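Side-chain contact in nuclear import protein MOG1 (Saccharomyces cerevisiae, PDB 1JHS), which takes part in the Ran GTPase system of nuclear protein import and poly(A)+ mRNA export, interacting with the yeast Ran homologue GSP1: residues A[20-23]-A[24-28]. The protein carries 1 engineered substitution. Residues are numbered along the deposited sequence; the frame is centred on the assembly and turned at random.
Sequences GFID and ASTLR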
loop_
_atom_site.group_PDB
_atom_site.type_symbol
_atom_site.label_atom_id
_atom_site.label_comp_id
_atom_site.label_asym_id
_atom_site.label_seq_id
_atom_site.Cartn_x
_atom_site.Cartn_y
_atom_site.Cartn_z
ATOM N N GLY A 20 -14.942 -6.589 -4.825
ATOM C CA GLY A 20 -15.366 -5.300 -5.345
ATOM C C GLY A 20 -14.226 -4.456 -5.886
ATOM O O GLY A 20 -14.461 -3.334 -6.363
ATOM N N PHE A 21 -12.997 -4.968 -5.800
ATOM C CA PHE A 21 -11.832 -4.241 -6.305
ATOM C C PHE A 21 -11.529 -4.797 -7.691
ATOM O O PHE A 21 -11.436 -6.010 -7.864
ATOM C CB PHE A 21 -10.613 -4.436 -5.393
ATOM C CG PHE A 21 -10.565 -3.486 -4.233
ATOM C CD1 PHE A 21 -11.554 -3.507 -3.252
ATOM C CD2 PHE A 21 -9.513 -2.563 -4.108
ATOM C CE1 PHE A 21 -11.504 -2.629 -2.164
ATOM C CE2 PHE A 21 -9.460 -1.686 -3.023
ATOM C CZ PHE A 21 -10.466 -1.721 -2.046
ATOM N N ILE A 22 -11.388 -3.914 -8.669
ATOM C CA ILE A 22 -11.132 -4.341 -10.028
ATOM C C ILE A 22 -9.672 -4.151 -10.418
ATOM O O ILE A 22 -8.998 -3.232 -9.942
ATOM C CB ILE A 22 -12.021 -3.556 -11.023
ATOM C CG1 ILE A 22 -11.675 -3.937 -12.463
ATOM C CG2 ILE A 22 -11.807 -2.082 -10.843
ATOM C CD1 ILE A 22 -12.586 -3.275 -13.484
ATOM N N ASP A 23 -9.202 -5.052 -11.277
ATOM C CA ASP A 23 -7.849 -5.020 -11.802
ATOM C C ASP A 23 -7.897 -3.940 -12.883
ATOM O O ASP A 23 -8.557 -4.129 -13.915
ATOM C CB ASP A 23 -7.512 -6.386 -12.414
ATOM C CG ASP A 23 -6.156 -6.421 -13.065
ATOM O OD1 ASP A 23 -5.571 -5.346 -13.347
ATOM O OD2 ASP A 23 -5.684 -7.553 -13.318
ATOM N N ALA A 24 -7.218 -2.814 -12.651
ATOM C CA ALA A 24 -7.255 -1.731 -13.617
ATOM C C ALA A 24 -6.711 -2.113 -14.987
ATOM O O ALA A 24 -7.096 -1.501 -15.984
ATOM C CB ALA A 24 -6.512 -0.494 -13.075
ATOM N N SER A 25 -5.818 -3.102 -15.053
ATOM C CA SER A 25 -5.273 -3.476 -16.361
ATOM C C SER A 25 -6.307 -4.169 -17.246
ATOM O O SER A 25 -6.040 -4.431 -18.418
ATOM C CB SER A 25 -3.985 -4.327 -16.234
ATOM O OG SER A 25 -4.221 -5.598 -15.644
ATOM N N THR A 26 -7.495 -4.452 -16.721
ATOM C CA THR A 26 -8.519 -5.063 -17.560
ATOM C C THR A 26 -9.210 -3.959 -18.355
ATOM O O THR A 26 -10.014 -4.233 -19.237
ATOM C CB THR A 26 -9.590 -5.820 -16.751
ATOM O OG1 THR A 26 -10.255 -4.929 -15.834
ATOM C CG2 THR A 26 -8.939 -6.973 -16.005
ATOM N N LEU A 27 -8.877 -2.710 -18.051
ATOM C CA LEU A 27 -9.506 -1.579 -18.725
ATOM C C LEU A 27 -8.496 -0.590 -19.285
ATOM O O LEU A 27 -8.815 0.180 -20.178
ATOM C CB LEU A 27 -10.416 -0.839 -17.746
ATOM C CG LEU A 27 -11.531 -1.675 -17.107
ATOM C CD1 LEU A 27 -12.127 -0.942 -15.911
ATOM C CD2 LEU A 27 -12.603 -1.974 -18.156
ATOM N N ARG A 28 -7.287 -0.596 -18.733
ATOM C CA ARG A 28 -6.260 0.334 -19.170
ATOM C C ARG A 28 -4.872 -0.233 -18.978
ATOM O O ARG A 28 -4.660 -1.081 -18.128
ATOM C CB ARG A 28 -6.435 1.650 -18.410
ATOM C CG ARG A 28 -7.549 2.516 -19.027
ATOM C CD ARG A 28 -8.094 3.509 -18.065
ATOM N NE ARG A 28 -9.249 4.252 -18.561
ATOM C CZ ARG A 28 -10.312 3.718 -19.174
ATOM N NH1 ARG A 28 -10.395 2.412 -19.408
ATOM N NH2 ARG A 28 -11.328 4.507 -19.520
#
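An Asx turn overlaid on a type I beta turn starts the short 3-10 segment 24-26, where the chain leaves strand 21-23, at one edge of the seven-stranded antiparallel sheet. Asp23 is the first residue of both turns. Its OD1 accepts from the backbone N of Ser25 at 2.8 Å, closing the Asx turn, and also from Ser25 OG at 2.7 Å. Ser25 thus grips this one oxygen with both amide and hydroxyl. Both donors come from the same face of the carboxylate, the hydroxyl on the syn side and 33° out of the plane, the amide 36° above it. With Asp23 CG anti to the backbone N (chi1 176°), it lies beside the carbonyl carbon, where the chain runs on, bringing OD1 to Ser25. The main-chain carbonyl is doubly bound as well: Thr26 N reaches Asp23 O at 3.0 Å from above the carbonyl plane, while Thr26 OG1 donates to that same O at 2.7 Å almost straight down the C=O bond. Thr26 CG2 rests 3.9 Å from Asp23 CB. Pairing with strand 34-39 continues into the turn, since Ile22 and Ala24 form backbone hydrogen bonds with Val38 and Val36. Both Ile22 torsions are near 180°, so its extended chain reaches past Thr26 OG1, 3.7 Å from Ile22 CD1, and across Leu27 at roughly a right angle, where the methyls Ile22 CD1 and Leu27 CD1 meet tightly at 3.4 Å.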